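Local coordinates for type 4 fimbrial biogenesis protein PilF (Pseudomonas aeruginosa, PDB 2HO1) that helps the type IV pilus secretin PilQ to reach the outer membrane and assemble into dodecamers, using tetratricopeptide repeats that mediate protein-protein interaction, at residues Val80-Met85 against Gly112-Glu117; Arg103-Leu108 against Thr135-Arg140. All blocks are in the same frame, centred on the assembly; numbering follows the deposited sequence.

In the fold
Helix 105-117 takes part in both contacts, one near each of its ends. In contact 1 its last turns (Gly-112 to Glu-117) meet the end of helix 71-83, so the link runs backward along the chain. Contact 2 takes the start of the same helix with the residues leading into it (Arg-103 to Leu-108) and joins it forward to the loop before helix 140-153. The centres of the two contacts lie about 18 Å apart, at about 11 Å (contact 1) and 15 Å (contact 2) from the centre of the chain. A polar amide leads in the first, an aromatic ring in the second, and both belong to TPR1-TPR4, the minimal region needed for secretin assembly and function.

Contact 1 of 2, residues Val80-Met85 against Gly112-Glu117; sequences VFQTEM and GGFLYE
Gln-82 reaches across from the end of one helix, its extended chain passing Phe-114 and meeting Glu-117 with the terminal amide. Gln-82 and Phe-114 run past each other in opposite directions, so that the CG and CD of Gln-82 each come within 3.9 Å of Phe-114 CD1. The amide and ring planes stand 71° apart, and the amide nitrogen NE2 of Gln-82 lies 3.9 Å from Phe-114 CB. With Gln-82 CG anti to the backbone nitrogen (chi1 165°), the chain is directed over the gap between helices 71-83 and 105-117, part of the stacked helices of this TPR superhelix. Helix 71-83 ends here in a Schellman motif, with Met-85, present as selenomethionine, at positive phi as its C-prime residue.

Glu-117 crosses Gln-82 at roughly a right angle. Gln-82 NE2 donates to Glu-117 OE1 at 3.1 Å, nearly straight at 160°; the acceptor lies close to the amide plane, whereas the donor approaches from above the carboxylate plane. The other end of the amide is held as well: Gln-82 OE1 is hydrogen-bonded to the hydroxyl of Tyr-94, and with NE2 and OE1 both engaged the amide's rotation is fixed, while Pro-87 of helix 87-100 touches Phe-114.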
loop_
_atom_site.group_PDB
_atom_site.type_symbol
_atom_site.label_atom_id
_atom_site.label_comp_id
_atom_site.label_asym_id
_atom_site.label_seq_id
_atom_site.Cartn_x
_atom_site.Cartn_y
_atom_site.Cartn_z
ATOM N N VAL A 80 -11.188 21.925 -9.221
ATOM C CA VAL A 80 -11.828 22.929 -10.073
ATOM C C VAL A 80 -11.182 22.706 -11.452
ATOM O O VAL A 80 -11.879 22.491 -12.427
ATOM C CB VAL A 80 -11.564 24.394 -9.650
ATOM C CG1 VAL A 80 -11.971 25.340 -10.810
ATOM C CG2 VAL A 80 -12.381 24.756 -8.383
ATOM N N PHE A 81 -9.855 22.721 -11.514
ATOM C CA PHE A 81 -9.124 22.523 -12.767
ATOM C C PHE A 81 -9.385 21.162 -13.415
ATOM O O PHE A 81 -9.516 21.058 -14.631
ATOM C CB PHE A 81 -7.621 22.698 -12.544
ATOM C CG PHE A 81 -7.208 24.110 -12.262
ATOM C CD1 PHE A 81 -7.675 25.154 -13.038
ATOM C CD2 PHE A 81 -6.341 24.395 -11.225
ATOM C CE1 PHE A 81 -7.293 26.453 -12.780
ATOM C CE2 PHE A 81 -5.955 25.692 -10.963
ATOM C CZ PHE A 81 -6.432 26.722 -11.742
ATOM N N GLN A 82 -9.413 20.121 -12.589
ATOM C CA GLN A 82 -9.645 18.762 -13.052
ATOM C C GLN A 82 -10.998 18.731 -13.726
ATOM O O GLN A 82 -11.167 18.134 -14.777
ATOM C CB GLN A 82 -9.616 17.812 -11.843
ATOM C CG GLN A 82 -10.178 16.412 -12.048
ATOM C CD GLN A 82 -10.013 15.557 -10.773
ATOM O OE1 GLN A 82 -9.653 16.079 -9.706
ATOM N NE2 GLN A 82 -10.271 14.265 -10.882
ATOM N N THR A 83 -11.971 19.376 -13.104
ATOM C CA THR A 83 -13.317 19.441 -13.655
ATOM C C THR A 83 -13.327 20.212 -15.008
ATOM O O THR A 83 -14.086 19.876 -15.917
ATOM C CB THR A 83 -14.273 20.138 -12.650
ATOM O OG1 THR A 83 -14.225 19.439 -11.390
ATOM C CG2 THR A 83 -15.723 20.154 -13.198
ATOM N N GLU A 84 -12.498 21.245 -15.126
ATOM C CA GLU A 84 -12.410 22.011 -16.386
ATOM C C GLU A 84 -11.459 21.404 -17.419
ATOM O O GLU A 84 -11.088 22.077 -18.380
ATOM C CB GLU A 84 -11.926 23.421 -16.143
ATOM C CG GLU A 84 -12.779 24.212 -15.209
ATOM C CD GLU A 84 -12.243 25.606 -15.023
ATOM O OE1 GLU A 84 -11.007 25.810 -15.137
ATOM O OE2 GLU A 84 -13.068 26.496 -14.751
HETATM N N MSE A 85 -11.054 20.159 -17.197
HETATM C CA MSE A 85 -10.147 19.465 -18.107
HETATM C C MSE A 85 -8.848 20.221 -18.368
HETATM O O MSE A 85 -8.407 20.353 -19.511
HETATM C CB MSE A 85 -10.844 19.174 -19.432
HETATM C CG MSE A 85 -12.071 18.281 -19.278
HETATM SE SE MSE A 85 -11.647 16.517 -18.611
HETATM C CE MSE A 85 -11.445 15.588 -20.285
ATOM N N GLY A 112 -4.877 10.445 -6.686
ATOM C CA GLY A 112 -4.746 9.156 -7.343
ATOM C C GLY A 112 -5.914 8.875 -8.275
ATOM O O GLY A 112 -5.766 8.194 -9.332
ATOM N N GLY A 113 -7.086 9.385 -7.886
ATOM C CA GLY A 113 -8.273 9.229 -8.726
ATOM C C GLY A 113 -8.026 10.030 -10.024
ATOM O O GLY A 113 -8.332 9.577 -11.132
ATOM N N PHE A 114 -7.449 11.220 -9.866
ATOM C CA PHE A 114 -7.130 12.108 -11.006
ATOM C C PHE A 114 -6.122 11.371 -11.906
ATOM O O PHE A 114 -6.313 11.265 -13.133
ATOM C CB PHE A 114 -6.516 13.419 -10.495
ATOM C CG PHE A 114 -5.856 14.250 -11.577
ATOM C CD1 PHE A 114 -6.622 14.868 -12.572
ATOM C CD2 PHE A 114 -4.470 14.381 -11.622
ATOM C CE1 PHE A 114 -6.009 15.616 -13.603
ATOM C CE2 PHE A 114 -3.849 15.110 -12.635
ATOM C CZ PHE A 114 -4.621 15.733 -13.630
ATOM N N LEU A 115 -5.060 10.853 -11.288
ATOM C CA LEU A 115 -4.032 10.130 -12.032
ATOM C C LEU A 115 -4.608 8.969 -12.828
ATOM O O LEU A 115 -4.183 8.724 -13.960
ATOM C CB LEU A 115 -2.912 9.657 -11.101
ATOM C CG LEU A 115 -2.110 10.836 -10.542
ATOM C CD1 LEU A 115 -1.241 10.353 -9.377
ATOM C CD2 LEU A 115 -1.267 11.492 -11.667
ATOM N N TYR A 116 -5.582 8.271 -12.247
ATOM C CA TYR A 116 -6.256 7.145 -12.904
ATOM C C TYR A 116 -7.000 7.642 -14.181
ATOM O O TYR A 116 -6.923 7.020 -15.239
ATOM C CB TYR A 116 -7.250 6.504 -11.930
ATOM C CG TYR A 116 -8.227 5.506 -12.537
ATOM C CD1 TYR A 116 -7.797 4.253 -12.956
ATOM C CD2 TYR A 116 -9.570 5.824 -12.701
ATOM C CE1 TYR A 116 -8.668 3.344 -13.524
ATOM C CE2 TYR A 116 -10.465 4.911 -13.272
ATOM C CZ TYR A 116 -9.996 3.677 -13.680
ATOM O OH TYR A 116 -10.835 2.757 -14.247
ATOM N N GLU A 117 -7.726 8.750 -14.066
ATOM C CA GLU A 117 -8.439 9.328 -15.202
ATOM C C GLU A 117 -7.457 9.763 -16.293
ATOM O O GLU A 117 -7.797 9.760 -17.470
ATOM C CB GLU A 117 -9.235 10.553 -14.757
ATOM C CG GLU A 117 -10.469 10.240 -13.960
ATOM C CD GLU A 117 -11.020 11.448 -13.212
ATOM O OE1 GLU A 117 -10.626 12.601 -13.510
ATOM O OE2 GLU A 117 -11.862 11.236 -12.315
#

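Contact 2 of 2, residues Arg103-Leu108 against Thr135-Arg140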
loop_
_atom_site.group_PDB
_atom_site.type_symbol
_atom_site.label_atom_id
_atom_site.label_comp_id
_atom_site.label_asym_id
_atom_site.label_seq_id
_atom_site.Cartn_x
_atom_site.Cartn_y
_atom_site.Cartn_z
ATOM N N ARG A 103 1.081 13.171 3.425
ATOM C CA ARG A 103 0.346 11.962 3.832
ATOM C C ARG A 103 -1.161 12.090 4.085
ATOM O O ARG A 103 -1.772 11.179 4.648
ATOM C CB ARG A 103 1.043 11.304 5.033
ATOM C CG ARG A 103 2.458 10.818 4.651
ATOM C CD ARG A 103 3.130 9.897 5.685
ATOM N NE ARG A 103 3.394 10.558 6.962
ATOM C CZ ARG A 103 2.646 10.408 8.053
ATOM N NH1 ARG A 103 1.583 9.610 8.023
ATOM N NH2 ARG A 103 2.966 11.049 9.173
ATOM N N ASN A 104 -1.734 13.204 3.621
ATOM C CA ASN A 104 -3.155 13.509 3.707
ATOM C C ASN A 104 -3.930 12.530 2.817
ATOM O O ASN A 104 -3.965 12.683 1.592
ATOM C CB ASN A 104 -3.390 14.943 3.200
ATOM C CG ASN A 104 -4.832 15.356 3.270
ATOM O OD1 ASN A 104 -5.727 14.603 2.941
ATOM N ND2 ASN A 104 -5.063 16.578 3.684
ATOM N N ALA A 105 -4.583 11.555 3.431
ATOM C CA ALA A 105 -5.307 10.512 2.693
ATOM C C ALA A 105 -6.420 10.966 1.757
ATOM O O ALA A 105 -6.619 10.372 0.698
ATOM C CB ALA A 105 -5.861 9.449 3.679
ATOM N N ARG A 106 -7.178 11.981 2.162
ATOM C CA ARG A 106 -8.254 12.466 1.331
ATOM C C ARG A 106 -7.688 13.031 0.012
ATOM O O ARG A 106 -8.174 12.708 -1.072
ATOM C CB ARG A 106 -9.039 13.560 2.080
ATOM C CG ARG A 106 -10.268 14.059 1.328
ATOM C CD ARG A 106 -10.968 15.208 2.100
ATOM N NE ARG A 106 -10.145 16.407 2.061
ATOM C CZ ARG A 106 -10.098 17.229 1.011
ATOM N NH1 ARG A 106 -10.865 16.990 -0.062
ATOM N NH2 ARG A 106 -9.311 18.301 1.037
ATOM N N VAL A 107 -6.655 13.859 0.128
ATOM C CA VAL A 107 -6.048 14.489 -1.023
ATOM C C VAL A 107 -5.255 13.476 -1.835
ATOM O O VAL A 107 -5.295 13.518 -3.073
ATOM C CB VAL A 107 -5.175 15.663 -0.575
ATOM C CG1 VAL A 107 -4.440 16.275 -1.765
ATOM C CG2 VAL A 107 -6.073 16.705 0.100
ATOM N N LEU A 108 -4.578 12.546 -1.160
ATOM C CA LEU A 108 -3.859 11.506 -1.885
ATOM C C LEU A 108 -4.876 10.696 -2.690
ATOM O O LEU A 108 -4.603 10.292 -3.821
ATOM C CB LEU A 108 -3.109 10.579 -0.930
ATOM C CG LEU A 108 -1.788 11.138 -0.360
ATOM C CD1 LEU A 108 -1.325 10.248 0.823
ATOM C CD2 LEU A 108 -0.699 11.186 -1.484
ATOM N N THR A 135 -5.618 4.566 8.414
ATOM C CA THR A 135 -6.756 3.678 8.640
ATOM C C THR A 135 -7.960 4.373 9.285
ATOM O O THR A 135 -9.006 3.755 9.459
ATOM C CB THR A 135 -6.337 2.413 9.499
ATOM O OG1 THR A 135 -5.786 2.843 10.756
ATOM C CG2 THR A 135 -5.240 1.600 8.762
ATOM N N LEU A 136 -7.833 5.656 9.604
ATOM C CA LEU A 136 -8.941 6.394 10.223
ATOM C C LEU A 136 -9.688 7.214 9.190
ATOM O O LEU A 136 -10.689 7.860 9.499
ATOM C CB LEU A 136 -8.421 7.348 11.315
ATOM C CG LEU A 136 -7.388 6.778 12.306
ATOM C CD1 LEU A 136 -7.146 7.795 13.428
ATOM C CD2 LEU A 136 -7.906 5.483 12.903
ATOM N N TYR A 137 -9.204 7.207 7.952
ATOM C CA TYR A 137 -9.857 7.982 6.908
ATOM C C TYR A 137 -11.241 7.400 6.608
ATOM O O TYR A 137 -11.372 6.248 6.206
ATOM C CB TYR A 137 -8.953 8.018 5.653
ATOM C CG TYR A 137 -9.559 8.763 4.487
ATOM C CD1 TYR A 137 -10.213 9.991 4.672
ATOM C CD2 TYR A 137 -9.532 8.213 3.203
ATOM C CE1 TYR A 137 -10.834 10.640 3.608
ATOM C CE2 TYR A 137 -10.146 8.855 2.129
ATOM C CZ TYR A 137 -10.801 10.068 2.331
ATOM O OH TYR A 137 -11.408 10.685 1.248
ATOM N N PRO A 138 -12.307 8.199 6.812
ATOM C CA PRO A 138 -13.671 7.731 6.562
ATOM C C PRO A 138 -13.926 7.138 5.179
ATOM O O PRO A 138 -14.752 6.240 5.026
ATOM C CB PRO A 138 -14.519 8.991 6.824
ATOM C CG PRO A 138 -13.727 9.739 7.815
ATOM C CD PRO A 138 -12.326 9.603 7.267
ATOM N N GLU A 139 -13.218 7.635 4.174
ATOM C CA GLU A 139 -13.392 7.155 2.816
ATOM C C GLU A 139 -12.308 6.183 2.356
ATOM O O GLU A 139 -12.068 6.017 1.158
ATOM C CB GLU A 139 -13.473 8.340 1.864
ATOM C CG GLU A 139 -14.880 8.784 1.541
ATOM C CD GLU A 139 -15.713 9.078 2.766
ATOM O OE1 GLU A 139 -15.289 9.914 3.601
ATOM O OE2 GLU A 139 -16.804 8.466 2.892
ATOM N N ARG A 140 -11.660 5.529 3.312
ATOM C CA ARG A 140 -10.622 4.566 2.980
ATOM C C ARG A 140 -11.195 3.510 2.012
ATOM O O ARG A 140 -10.466 3.005 1.138
ATOM C CB ARG A 140 -10.084 3.955 4.276
ATOM C CG ARG A 140 -9.115 2.768 4.146
ATOM C CD ARG A 140 -8.205 2.752 5.384
ATOM N NE ARG A 140 -7.356 1.570 5.476
ATOM C CZ ARG A 140 -7.648 0.486 6.202
ATOM N NH1 ARG A 140 -8.777 0.425 6.914
ATOM N NH2 ARG A 140 -6.813 -0.549 6.210
#
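This is a contact of an aromatic ring with a helix start: Tyr-137, in the loop after helix 121-131, lies against the first turn of helix 105-117. It joins the start of that helix to the loop leading into helix 140-153, within the TPR superhelix, and it is built from van der Waals contact. The methyl of Ala-105 meets the root of the ring, its CB lying 3.8 Å from Tyr-137 CG. Farther along, the backbone of the turn passes over one face of the ring. Arg-106 N sits 4.0 Å above the plane of the Tyr-137 ring, over its centre, with Ala-105 C over the same face but toward the rim. At the far end of the ring the aliphatic stem of Arg-106 takes over, its CG 3.6 Å from Tyr-137 OH.

Two torsions set this up. Tyr-137 CG is anti to its own nitrogen (chi1 178°), which lays the ring against the helix start, while Arg-106 bends at chi3 (70°) and carries its guanidinium away, so that Arg-106 meets the tyrosine through CB, CG and its backbone. The opposite face of the ring is covered from within its own segment by Glu-139 N, 3.6 Å above the plane of Tyr-137. Glu-139 is the N-cap of helix 140-153 and lies within a type I turn closed by a backbone hydrogen bond from Arg-140 N to Tyr-137 O. The helix start opposite is capped in turn, Asn-104 OD1 accepting from Val-107 N at 3.1 Å.

Beyond the ring, Arg-142 and Val-143 of helix 140-153 touch Tyr-137, while Arg-106 packs on Ala-75 of helix 71-83, so the contact lies among helices 71-83, 105-117 and 140-153.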